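Local coordinates for major Capsid Protein VP1 (Chimpanzee polyomavirus Bob, PDB 6Y9I) that forms the pentameric capsomers of the polyomavirus outer shell and probably engages glycan receptors on the host cell, at residues P65-A70 with Y197-W202; M88-S93 with T284-A289; F135-E140 with L253-A258; P141-G146 with S207-S212. One frame throughout, in Å; residues are numbered along the deposited sequence.

Contact 1: P65-A70 with Y197-W202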
loop_
_atom_site.group_PDB
_atom_site.type_symbol
_atom_site.label_atom_id
_atom_site.label_comp_id
_atom_site.label_asym_id
_atom_site.label_seq_id
_atom_site.Cartn_x
_atom_site.Cartn_y
_atom_site.Cartn_z
ATOM N N PRO A 65 25.269 10.506 -3.225
ATOM C CA PRO A 65 24.889 10.321 -1.825
ATOM C C PRO A 65 25.626 9.118 -1.237
ATOM O O PRO A 65 25.832 8.105 -1.920
ATOM C CB PRO A 65 23.362 10.166 -1.887
ATOM C CG PRO A 65 22.975 10.891 -3.167
ATOM C CD PRO A 65 24.108 10.620 -4.121
ATOM N N GLN A 66 26.008 9.258 0.025
ATOM C CA GLN A 66 26.901 8.322 0.742
ATOM C C GLN A 66 26.239 7.878 2.049
ATOM O O GLN A 66 25.385 8.595 2.579
ATOM C CB GLN A 66 28.236 9.017 1.034
ATOM C CG GLN A 66 29.054 9.344 -0.219
ATOM C CD GLN A 66 29.714 10.716 -0.183
ATOM O OE1 GLN A 66 30.124 11.210 0.879
ATOM N NE2 GLN A 66 29.817 11.349 -1.352
ATOM N N TYR A 67 26.681 6.754 2.570
ATOM C CA TYR A 67 26.260 6.253 3.892
ATOM C C TYR A 67 26.906 7.103 4.969
ATOM O O TYR A 67 28.068 7.517 4.831
ATOM C CB TYR A 67 26.655 4.793 4.078
ATOM C CG TYR A 67 25.888 3.844 3.207
ATOM C CD1 TYR A 67 24.609 3.444 3.537
ATOM C CD2 TYR A 67 26.455 3.333 2.060
ATOM C CE1 TYR A 67 23.923 2.525 2.757
ATOM C CE2 TYR A 67 25.780 2.437 1.255
ATOM C CZ TYR A 67 24.503 2.027 1.602
ATOM O OH TYR A 67 23.836 1.136 0.792
ATOM N N SER A 68 26.166 7.287 6.038
ATOM C CA SER A 68 26.626 7.893 7.300
ATOM C C SER A 68 27.055 6.758 8.226
ATOM O O SER A 68 26.464 5.687 8.128
ATOM C CB SER A 68 25.550 8.724 7.903
ATOM O OG SER A 68 25.129 9.709 6.981
ATOM N N CYS A 69 28.019 6.986 9.109
ATOM C CA CYS A 69 28.352 5.996 10.150
ATOM C C CYS A 69 29.129 6.654 11.290
ATOM O O CYS A 69 29.753 7.671 11.074
ATOM C CB CYS A 69 29.116 4.810 9.588
ATOM S SG CYS A 69 30.759 5.214 8.933
ATOM N N ALA A 70 29.038 6.072 12.478
ATOM C CA ALA A 70 29.811 6.467 13.671
ATOM C C ALA A 70 30.088 5.209 14.498
ATOM O O ALA A 70 29.261 4.284 14.499
ATOM C CB ALA A 70 29.052 7.505 14.449
ATOM N N TYR A 197 31.363 6.013 1.148
ATOM C CA TYR A 197 30.815 4.897 0.348
ATOM C C TYR A 197 29.506 5.352 -0.298
ATOM O O TYR A 197 28.497 5.524 0.394
ATOM C CB TYR A 197 30.614 3.685 1.256
ATOM C CG TYR A 197 31.908 3.134 1.798
ATOM C CD1 TYR A 197 32.475 3.627 2.958
ATOM C CD2 TYR A 197 32.581 2.138 1.113
ATOM C CE1 TYR A 197 33.659 3.114 3.467
ATOM C CE2 TYR A 197 33.768 1.615 1.602
ATOM C CZ TYR A 197 34.313 2.106 2.777
ATOM O OH TYR A 197 35.492 1.586 3.217
ATOM N N PRO A 198 29.472 5.579 -1.627
ATOM C CA PRO A 198 28.221 5.924 -2.309
ATOM C C PRO A 198 27.164 4.815 -2.251
ATOM O O PRO A 198 27.467 3.642 -2.506
ATOM C CB PRO A 198 28.628 6.158 -3.762
ATOM C CG PRO A 198 30.109 6.568 -3.639
ATOM C CD PRO A 198 30.632 5.682 -2.528
ATOM N N ILE A 199 25.930 5.237 -1.985
ATOM C CA ILE A 199 24.725 4.363 -1.972
ATOM C C ILE A 199 24.581 3.693 -3.329
ATOM O O ILE A 199 24.244 2.499 -3.359
ATOM C CB ILE A 199 23.511 5.227 -1.571
ATOM C CG1 ILE A 199 23.624 5.598 -0.089
ATOM C CG2 ILE A 199 22.180 4.569 -1.911
ATOM C CD1 ILE A 199 22.809 6.805 0.299
ATOM N N GLU A 200 24.797 4.432 -4.409
ATOM C CA GLU A 200 24.551 3.897 -5.773
ATOM C C GLU A 200 25.568 2.804 -6.140
ATOM O O GLU A 200 25.313 2.117 -7.148
ATOM C CB GLU A 200 24.530 5.005 -6.826
ATOM C CG GLU A 200 25.874 5.686 -7.053
ATOM C CD GLU A 200 25.717 6.998 -7.801
ATOM O OE1 GLU A 200 25.456 8.061 -7.135
ATOM O OE2 GLU A 200 25.822 6.955 -9.060
ATOM N N GLU A 201 26.632 2.603 -5.363
ATOM C CA GLU A 201 27.645 1.555 -5.654
ATOM C C GLU A 201 27.763 0.510 -4.548
ATOM O O GLU A 201 28.333 -0.545 -4.846
ATOM C CB GLU A 201 29.025 2.161 -5.856
ATOM C CG GLU A 201 29.110 3.103 -7.055
ATOM C CD GLU A 201 30.460 3.803 -7.135
ATOM O OE1 GLU A 201 30.731 4.727 -6.342
ATOM O OE2 GLU A 201 31.256 3.373 -7.955
ATOM N N TRP A 202 27.242 0.766 -3.345
ATOM C CA TRP A 202 27.466 -0.116 -2.161
ATOM C C TRP A 202 26.137 -0.436 -1.481
ATOM O O TRP A 202 25.394 0.516 -1.203
ATOM C CB TRP A 202 28.411 0.513 -1.143
ATOM C CG TRP A 202 29.787 0.770 -1.677
ATOM C CD1 TRP A 202 30.302 1.960 -2.085
ATOM C CD2 TRP A 202 30.828 -0.206 -1.862
ATOM N NE1 TRP A 202 31.597 1.802 -2.498
ATOM C CE2 TRP A 202 31.962 0.492 -2.346
ATOM C CE3 TRP A 202 30.946 -1.571 -1.588
ATOM C CZ2 TRP A 202 33.171 -0.148 -2.624
ATOM C CZ3 TRP A 202 32.159 -2.196 -1.826
ATOM C CH2 TRP A 202 33.241 -1.500 -2.366
HETATM O O HOH W 1 25.320 7.297 -4.429
HETATM O O HOH W 2 30.298 6.367 3.922
#
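Gln66 and Pro198 meet in a single beta bridge in a buried part of the jelly-roll VP1 subunit, where 65-70 leads into strand 68-73. Two backbone bonds flank the bridge: Ile199 N donates to Pro65 O at 2.9 Å, and Tyr67 N to Tyr197 O at 3.1 Å. Both carbonyls also receive a CA-H of the other segment, from Pro198 and Gln66 respectively. Water extends the pairing at each end. One molecule donates to Pro65 O and to Glu200 OE1 while accepting from Glu200 N; a second joins Tyr67 O to Tyr197 N. The polar ends of Gln66 and Glu200 turn to other partners, OE1 of Gln66 to Asn33 and OE2 of Glu200 to His108 of a neighbouring subunit. With CG of Tyr67 anti to the carbonyl carbon (chi1 -69°), one face of the Tyr67 ring is covered by Ile199, whose CG1 sits over the ring centre, 4.0 Å from the centroid. Trp202 O lies at the ring edge, close to its plane, and Trp202 CB packs against CE2. The phenol is thus held at its far end as well: Tyr67 OH, which also bonds Tyr132, donates to Trp202 O at 2.6 Å.

Contact 2: M88-S93 with T284-A289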
loop_
_atom_site.group_PDB
_atom_site.type_symbol
_atom_site.label_atom_id
_atom_site.label_comp_id
_atom_site.label_asym_id
_atom_site.label_seq_id
_atom_site.Cartn_x
_atom_site.Cartn_y
_atom_site.Cartn_z
ATOM N N MET A 88 30.864 -8.703 27.259
ATOM C CA MET A 88 30.698 -7.743 26.134
ATOM C C MET A 88 29.323 -7.092 26.240
ATOM O O MET A 88 28.362 -7.717 26.757
ATOM C CB MET A 88 30.816 -8.414 24.762
ATOM C CG MET A 88 32.173 -9.005 24.488
ATOM S SD MET A 88 32.167 -9.954 22.965
ATOM C CE MET A 88 32.609 -8.666 21.802
ATOM N N TRP A 89 29.242 -5.848 25.789
ATOM C CA TRP A 89 27.955 -5.170 25.531
ATOM C C TRP A 89 27.234 -5.881 24.392
ATOM O O TRP A 89 27.855 -6.153 23.374
ATOM C CB TRP A 89 28.187 -3.703 25.246
ATOM C CG TRP A 89 28.588 -2.944 26.468
ATOM C CD1 TRP A 89 29.790 -2.346 26.710
ATOM C CD2 TRP A 89 27.759 -2.685 27.613
ATOM N NE1 TRP A 89 29.770 -1.722 27.931
ATOM C CE2 TRP A 89 28.531 -1.902 28.501
ATOM C CE3 TRP A 89 26.441 -3.029 27.966
ATOM C CZ2 TRP A 89 28.032 -1.477 29.728
ATOM C CZ3 TRP A 89 25.950 -2.591 29.175
ATOM C CH2 TRP A 89 26.737 -1.838 30.047
ATOM N N GLU A 90 25.947 -6.170 24.601
ATOM C CA GLU A 90 25.051 -6.787 23.599
ATOM C C GLU A 90 23.952 -5.779 23.267
ATOM O O GLU A 90 23.187 -5.437 24.174
ATOM C CB GLU A 90 24.479 -8.083 24.161
ATOM C CG GLU A 90 23.575 -8.829 23.227
ATOM C CD GLU A 90 22.798 -9.935 23.918
ATOM O OE1 GLU A 90 22.987 -10.125 25.142
ATOM O OE2 GLU A 90 21.990 -10.615 23.232
ATOM N N ALA A 91 23.889 -5.315 22.018
ATOM C CA ALA A 91 22.801 -4.418 21.560
ATOM C C ALA A 91 21.489 -5.220 21.448
ATOM O O ALA A 91 21.424 -6.226 20.700
ATOM C CB ALA A 91 23.179 -3.726 20.270
ATOM N N VAL A 92 20.457 -4.798 22.179
ATOM C CA VAL A 92 19.193 -5.580 22.304
ATOM C C VAL A 92 18.083 -4.925 21.474
ATOM O O VAL A 92 17.280 -5.652 20.850
ATOM C CB VAL A 92 18.788 -5.799 23.778
ATOM C CG1 VAL A 92 19.832 -6.626 24.518
ATOM C CG2 VAL A 92 18.522 -4.511 24.525
ATOM N N SER A 93 18.027 -3.603 21.445
ATOM C CA SER A 93 16.901 -2.901 20.795
ATOM C C SER A 93 17.318 -1.468 20.509
ATOM O O SER A 93 18.264 -0.944 21.151
ATOM C CB SER A 93 15.642 -2.970 21.655
ATOM O OG SER A 93 15.809 -2.194 22.817
ATOM N N THR A 284 19.676 0.401 23.276
ATOM C CA THR A 284 19.706 -0.208 24.626
ATOM C C THR A 284 20.642 -1.418 24.583
ATOM O O THR A 284 20.497 -2.278 23.678
ATOM C CB THR A 284 18.302 -0.607 25.093
ATOM O OG1 THR A 284 17.492 0.566 25.099
ATOM C CG2 THR A 284 18.305 -1.207 26.477
ATOM N N LEU A 285 21.590 -1.478 25.513
ATOM C CA LEU A 285 22.584 -2.571 25.579
ATOM C C LEU A 285 22.565 -3.220 26.960
ATOM O O LEU A 285 22.274 -2.531 27.958
ATOM C CB LEU A 285 23.965 -2.002 25.257
ATOM C CG LEU A 285 24.075 -1.324 23.887
ATOM C CD1 LEU A 285 24.096 0.187 24.042
ATOM C CD2 LEU A 285 25.319 -1.800 23.154
ATOM N N ARG A 286 22.835 -4.520 26.993
ATOM C CA ARG A 286 22.972 -5.290 28.260
ATOM C C ARG A 286 24.307 -6.044 28.247
ATOM O O ARG A 286 24.873 -6.307 27.160
ATOM C CB ARG A 286 21.788 -6.238 28.451
ATOM C CG ARG A 286 21.767 -7.387 27.462
ATOM C CD ARG A 286 20.544 -8.268 27.573
ATOM N NE ARG A 286 20.556 -9.232 26.482
ATOM C CZ ARG A 286 19.489 -9.868 26.033
ATOM N NH1 ARG A 286 18.319 -9.705 26.634
ATOM N NH2 ARG A 286 19.593 -10.692 25.005
ATOM N N LYS A 287 24.800 -6.362 29.433
ATOM C CA LYS A 287 26.064 -7.104 29.606
ATOM C C LYS A 287 25.775 -8.565 29.263
ATOM O O LYS A 287 24.763 -9.087 29.751
ATOM C CB LYS A 287 26.589 -6.922 31.028
ATOM C CG LYS A 287 27.050 -5.520 31.357
ATOM C CD LYS A 287 27.470 -5.414 32.787
ATOM C CE LYS A 287 27.983 -4.043 33.164
ATOM N NZ LYS A 287 28.061 -3.942 34.638
ATOM N N ARG A 288 26.604 -9.152 28.411
ATOM C CA ARG A 288 26.557 -10.589 28.031
ATOM C C ARG A 288 27.892 -11.243 28.407
ATOM O O ARG A 288 28.975 -10.692 28.055
ATOM C CB ARG A 288 26.261 -10.726 26.534
ATOM C CG ARG A 288 26.364 -12.140 25.986
ATOM C CD ARG A 288 25.226 -13.067 26.356
ATOM N NE ARG A 288 24.011 -12.708 25.648
ATOM C CZ ARG A 288 23.037 -13.555 25.345
ATOM N NH1 ARG A 288 23.128 -14.823 25.720
ATOM N NH2 ARG A 288 21.989 -13.133 24.656
ATOM N N ALA A 289 27.831 -12.384 29.085
ATOM C CA ALA A 289 29.034 -13.194 29.390
ATOM C C ALA A 289 29.451 -13.926 28.112
ATOM O O ALA A 289 28.584 -14.392 27.357
ATOM C CB ALA A 289 28.784 -14.149 30.543
HETATM O O HOH W 3 15.898 0.507 22.586
#
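Glu90 is gripped by two arginines, Arg286 and Arg288, in a salt-bridge network on one face of an antiparallel strand pair of the VP1 jelly roll. Each guanidinium binds side-on, NE to OE1 and NH2 to OE2, so each carboxylate oxygen accepts from both arginines. Arg288 NE to Glu90 OE1 measures 2.8 Å and Arg286 NE to the same oxygen 2.9 Å, and the two arginines come from opposite faces of the carboxylate. Its plane is turned 59° from the Arg286 guanidinium and 48° from that of Arg288. Four such bonds, with Gly245 N as a third donor to OE2, should fix the rotation of the carboxylate and favour its charged form. Arg286 reaches it with an extended chain, Arg288 with one bent at chi2 and chi3.

Paired backbone bonds join Met88 to Arg288 and Glu90 to Arg286. Beyond Ala91 the register slips by one: Val92 N and Ser93 O both bond Thr284, a classic beta bulge, and a water links the hydroxyls of Ser93 and Thr284. At the bulge Val92 CG1 lies over one face of the Arg286 guanidinium. On the opposite side of the sheet Leu285 CD2 packs on Ala91 CB, and Leu285 CB touches Trp89 CE3 at 3.8 Å. Lys287 runs alongside the indole, its CG 4.1 Å from the centroid of the six-membered ring of Trp89 and over its face.

Contact 3: F135-E140 with L253-A258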
loop_
_atom_site.group_PDB
_atom_site.type_symbol
_atom_site.label_atom_id
_atom_site.label_comp_id
_atom_site.label_asym_id
_atom_site.label_seq_id
_atom_site.Cartn_x
_atom_site.Cartn_y
_atom_site.Cartn_z
ATOM N N PHE A 135 19.073 1.841 8.111
ATOM C CA PHE A 135 19.781 2.039 9.390
ATOM C C PHE A 135 20.322 0.657 9.770
ATOM O O PHE A 135 19.759 -0.399 9.340
ATOM C CB PHE A 135 18.865 2.730 10.403
ATOM C CG PHE A 135 17.830 1.834 11.028
ATOM C CD1 PHE A 135 18.123 1.123 12.183
ATOM C CD2 PHE A 135 16.562 1.711 10.474
ATOM C CE1 PHE A 135 17.175 0.291 12.755
ATOM C CE2 PHE A 135 15.608 0.888 11.056
ATOM C CZ PHE A 135 15.920 0.187 12.202
ATOM N N ALA A 136 21.446 0.659 10.459
ATOM C CA ALA A 136 22.132 -0.559 10.917
ATOM C C ALA A 136 22.738 -0.285 12.287
ATOM O O ALA A 136 23.178 0.855 12.580
ATOM C CB ALA A 136 23.179 -1.008 9.924
ATOM N N VAL A 137 22.739 -1.322 13.093
ATOM C CA VAL A 137 23.390 -1.338 14.431
ATOM C C VAL A 137 24.195 -2.632 14.512
ATOM O O VAL A 137 23.619 -3.714 14.229
ATOM C CB VAL A 137 22.317 -1.230 15.528
ATOM C CG1 VAL A 137 22.950 -1.302 16.902
ATOM C CG2 VAL A 137 21.481 0.034 15.361
ATOM N N GLY A 138 25.484 -2.523 14.831
ATOM C CA GLY A 138 26.376 -3.670 14.940
ATOM C C GLY A 138 27.526 -3.458 15.905
ATOM O O GLY A 138 27.782 -2.301 16.396
ATOM N N GLY A 139 28.198 -4.568 16.184
ATOM C CA GLY A 139 29.303 -4.615 17.147
ATOM C C GLY A 139 30.607 -4.452 16.412
ATOM O O GLY A 139 31.680 -4.588 17.030
ATOM N N GLU A 140 30.512 -4.223 15.107
ATOM C CA GLU A 140 31.682 -3.897 14.250
ATOM C C GLU A 140 31.166 -3.209 12.999
ATOM O O GLU A 140 29.949 -3.174 12.800
ATOM C CB GLU A 140 32.421 -5.186 13.925
ATOM C CG GLU A 140 31.611 -6.157 13.105
ATOM C CD GLU A 140 32.099 -7.571 13.280
ATOM O OE1 GLU A 140 32.630 -8.107 12.301
ATOM O OE2 GLU A 140 31.961 -8.125 14.403
ATOM N N LEU A 253 30.175 0.516 19.657
ATOM C CA LEU A 253 28.883 0.343 18.960
ATOM C C LEU A 253 28.966 1.087 17.620
ATOM O O LEU A 253 29.302 2.265 17.618
ATOM C CB LEU A 253 27.765 0.921 19.826
ATOM C CG LEU A 253 26.361 0.744 19.245
ATOM C CD1 LEU A 253 25.979 -0.724 19.174
ATOM C CD2 LEU A 253 25.382 1.526 20.085
ATOM N N PHE A 254 28.600 0.431 16.536
ATOM C CA PHE A 254 28.681 1.008 15.176
ATOM C C PHE A 254 27.260 1.214 14.677
ATOM O O PHE A 254 26.497 0.225 14.617
ATOM C CB PHE A 254 29.511 0.077 14.297
ATOM C CG PHE A 254 30.909 -0.146 14.819
ATOM C CD1 PHE A 254 31.129 -0.937 15.933
ATOM C CD2 PHE A 254 31.998 0.466 14.215
ATOM C CE1 PHE A 254 32.412 -1.120 16.431
ATOM C CE2 PHE A 254 33.279 0.281 14.713
ATOM C CZ PHE A 254 33.481 -0.520 15.812
ATOM N N VAL A 255 26.917 2.455 14.345
ATOM C CA VAL A 255 25.600 2.807 13.738
ATOM C C VAL A 255 25.871 3.335 12.334
ATOM O O VAL A 255 26.946 3.947 12.088
ATOM C CB VAL A 255 24.766 3.775 14.602
ATOM C CG1 VAL A 255 24.465 3.168 15.968
ATOM C CG2 VAL A 255 25.448 5.116 14.802
ATOM N N SER A 256 24.978 2.990 11.420
ATOM C CA SER A 256 25.098 3.309 9.978
ATOM C C SER A 256 23.727 3.751 9.512
ATOM O O SER A 256 22.710 3.268 10.090
ATOM C CB SER A 256 25.611 2.135 9.172
ATOM O OG SER A 256 26.712 1.528 9.799
ATOM N N ALA A 257 23.694 4.683 8.567
ATOM C CA ALA A 257 22.426 5.193 8.012
ATOM C C ALA A 257 22.621 5.714 6.590
ATOM O O ALA A 257 23.731 6.113 6.188
ATOM C CB ALA A 257 21.842 6.255 8.910
ATOM N N ALA A 258 21.522 5.713 5.856
ATOM C CA ALA A 258 21.330 6.439 4.582
ATOM C C ALA A 258 19.862 6.842 4.509
ATOM O O ALA A 258 19.046 5.963 4.679
ATOM C CB ALA A 258 21.723 5.573 3.427
#
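Phe254 holds CG anti to its carbonyl carbon (chi1 -59°), which lays the ring against the backbone of Gly139 and Glu140, where the chain leaves its strand. Glu140 CA stands over one face, 3.8 Å from the centroid and displaced toward the rim, while Gly138 O lies in plane at the edge. Phe254 CD1 comes within 3.4 Å of Glu140 N. On the other face of the sheet, chi1 of Val137 (178°) directs CG1 to Leu253 CD1 at 3.8 Å, and the same leucine methyl touches Gly138 O. Between these groups the strands pair regularly, antiparallel at 170°. Ala136 with Ser256 and Gly138 with Phe254 are the hydrogen-bonded pairs, each closed by two backbone bonds; Phe254 N to Gly138 O, for example, is 2.9 Å. CA-H groups of Phe135, Val137 and Val255 add contacts to carbonyl oxygens across the gap. In the Ala136-Ser256 pair the two CB atoms are 4.0 Å apart. The pair belongs to the jelly-roll framework of VP1: strand 131-138 is bordered on its other side by strand 212-219, strand 252-265 also pairs with 68-73 and 272-291, and Leu253 and Val255 pack against strand 8-26.

Contact 4: P141-G146 with S207-S212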
loop_
_atom_site.group_PDB
_atom_site.type_symbol
_atom_site.label_atom_id
_atom_site.label_comp_id
_atom_site.label_asym_id
_atom_site.label_seq_id
_atom_site.Cartn_x
_atom_site.Cartn_y
_atom_site.Cartn_z
ATOM N N PRO A 141 32.043 -2.620 12.151
ATOM C CA PRO A 141 31.588 -1.924 10.955
ATOM C C PRO A 141 30.729 -2.798 10.044
ATOM O O PRO A 141 30.914 -4.041 9.968
ATOM C CB PRO A 141 32.901 -1.512 10.259
ATOM C CG PRO A 141 33.879 -1.372 11.409
ATOM C CD PRO A 141 33.512 -2.534 12.306
ATOM N N LEU A 142 29.808 -2.142 9.350
ATOM C CA LEU A 142 28.855 -2.812 8.439
ATOM C C LEU A 142 29.629 -3.302 7.213
ATOM O O LEU A 142 30.402 -2.513 6.635
ATOM C CB LEU A 142 27.742 -1.837 8.052
ATOM C CG LEU A 142 26.564 -2.473 7.308
ATOM C CD1 LEU A 142 25.684 -3.249 8.273
ATOM C CD2 LEU A 142 25.779 -1.399 6.557
ATOM N N ASP A 143 29.433 -4.567 6.869
ATOM C CA ASP A 143 29.951 -5.214 5.639
ATOM C C ASP A 143 29.150 -4.700 4.441
ATOM O O ASP A 143 27.885 -4.738 4.486
ATOM C CB ASP A 143 29.917 -6.732 5.781
ATOM C CG ASP A 143 30.818 -7.231 6.906
ATOM O OD1 ASP A 143 32.050 -7.046 6.786
ATOM O OD2 ASP A 143 30.292 -7.830 7.878
ATOM N N LEU A 144 29.856 -4.219 3.414
ATOM C CA LEU A 144 29.255 -3.750 2.146
ATOM C C LEU A 144 29.701 -4.615 0.973
ATOM O O LEU A 144 30.895 -5.035 0.919
ATOM C CB LEU A 144 29.655 -2.300 1.875
ATOM C CG LEU A 144 29.373 -1.305 2.987
ATOM C CD1 LEU A 144 30.084 0.009 2.712
ATOM C CD2 LEU A 144 27.876 -1.091 3.156
ATOM N N GLN A 145 28.787 -4.775 0.025
ATOM C CA GLN A 145 29.030 -5.369 -1.310
ATOM C C GLN A 145 28.851 -4.291 -2.380
ATOM O O GLN A 145 27.871 -3.520 -2.323
ATOM C CB GLN A 145 28.025 -6.498 -1.556
ATOM C CG GLN A 145 27.962 -6.951 -3.010
ATOM C CD GLN A 145 29.182 -7.754 -3.373
ATOM O OE1 GLN A 145 29.608 -8.609 -2.601
ATOM N NE2 GLN A 145 29.792 -7.412 -4.507
ATOM N N GLY A 146 29.728 -4.306 -3.381
ATOM C CA GLY A 146 29.772 -3.335 -4.468
ATOM C C GLY A 146 29.053 -3.829 -5.683
ATOM O O GLY A 146 28.962 -5.042 -5.900
ATOM N N SER A 207 25.854 -11.748 2.903
ATOM C CA SER A 207 26.795 -12.893 3.041
ATOM C C SER A 207 27.693 -12.664 4.265
ATOM O O SER A 207 28.330 -13.609 4.724
ATOM C CB SER A 207 27.612 -13.103 1.750
ATOM O OG SER A 207 28.768 -12.254 1.696
ATOM N N ARG A 208 27.722 -11.455 4.821
ATOM C CA ARG A 208 28.480 -11.181 6.071
ATOM C C ARG A 208 27.529 -10.568 7.101
ATOM O O ARG A 208 26.436 -11.111 7.234
ATOM C CB ARG A 208 29.736 -10.396 5.706
ATOM C CG ARG A 208 30.668 -11.229 4.852
ATOM C CD ARG A 208 31.874 -10.462 4.415
ATOM N NE ARG A 208 32.687 -11.327 3.560
ATOM C CZ ARG A 208 33.917 -11.002 3.163
ATOM N NH1 ARG A 208 34.606 -11.811 2.382
ATOM N NH2 ARG A 208 34.435 -9.848 3.527
ATOM N N ASN A 209 27.955 -9.552 7.844
ATOM C CA ASN A 209 27.084 -8.846 8.810
ATOM C C ASN A 209 26.493 -9.820 9.820
ATOM O O ASN A 209 25.330 -9.631 10.225
ATOM C CB ASN A 209 26.020 -8.087 8.022
ATOM C CG ASN A 209 26.608 -6.792 7.507
ATOM O OD1 ASN A 209 27.337 -6.137 8.246
ATOM N ND2 ASN A 209 26.390 -6.473 6.234
ATOM N N GLU A 210 27.254 -10.843 10.220
ATOM C CA GLU A 210 26.781 -11.826 11.234
ATOM C C GLU A 210 26.609 -11.095 12.576
ATOM O O GLU A 210 25.808 -11.540 13.368
ATOM C CB GLU A 210 27.761 -12.988 11.358
ATOM C CG GLU A 210 27.813 -13.872 10.129
ATOM N N ASN A 211 27.310 -9.986 12.797
ATOM C CA ASN A 211 27.340 -9.252 14.092
ATOM C C ASN A 211 26.771 -7.839 13.923
ATOM O O ASN A 211 27.127 -6.999 14.711
ATOM C CB ASN A 211 28.766 -9.211 14.645
ATOM C CG ASN A 211 28.822 -8.838 16.106
ATOM O OD1 ASN A 211 27.971 -9.265 16.893
ATOM N ND2 ASN A 211 29.794 -8.019 16.471
ATOM N N SER A 212 25.912 -7.601 12.920
ATOM C CA SER A 212 25.198 -6.325 12.668
ATOM C C SER A 212 23.757 -6.681 12.299
ATOM O O SER A 212 23.511 -7.799 11.870
ATOM C CB SER A 212 25.838 -5.485 11.569
ATOM O OG SER A 212 27.135 -4.980 11.917
HETATM O O HOH W 4 29.046 -5.989 10.301
HETATM O O HOH W 5 33.323 -7.201 4.379
#
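Asn209 sets its flat amide against the backbone of Asp143, using both ends of the group. Its OD1 accepts from Asp143 N at 3.0 Å and its ND2 donates to Asp143 O at 2.9 Å, so one side chain bonds both the N-H and the C=O of a single strand residue. Neither bond is quite coplanar: Asp143 N is tilted 27° from the carbonyl plane of OD1, and Asp143 O lies 17° out of the amide plane. The carboxylate of Asp143 returns the grip, its OD2 taking Asn209 N on the anti side at 2.9 Å. With CG anti to the carbonyl carbon (chi1 -63°), this carboxylate is directed at the loop and meets Arg208 CB at 3.4 Å. The guanidinium of Arg208 stands almost perpendicular to it, and a water bridges Asp143 OD1 to Arg208 NH2. Leu142 CD1 packs against Asn209 OD1 and against Ser212 CB. A second water lies close to Pro141 O, Asn209 OD1 and Ser212 OG.

Asn209 opens a type I turn that ends at Ser212, and its ND2 also bonds Asp205 O. Strand 142-146 is thereby tied to the loop leading from strand 202-204 to strand 212-219. Because Asp143 OD1 forms a salt bridge with Arg190, and OD2 accepts a backbone N-H, the buried carboxylate is probably kept ionised; its two oxygens link strand 188-191 and the loop.

Contacts 2 and 3 lie in the large antiparallel sheet system of the VP1 jelly roll, while contacts 1 and 4 each connect it with the small sheet of strands 188-191, 142-146 and 202-204. Contact 3 is central: its centre is about 12 Å from that of contact 1, 14 Å from contact 2 and 10 Å from contact 4, and it touches all three. Strand 252-265 pairs with 68-73 of contact 1 and with 272-291 of contact 2. Along the chain 65-70, 88-93, 135-140 and 141-146 come first; their partners follow as 197-202, 207-212, 253-258 and 284-289. Early and late halves thus interlock in one subunit, while contacts 1 and 4 also touch a neighbouring subunit.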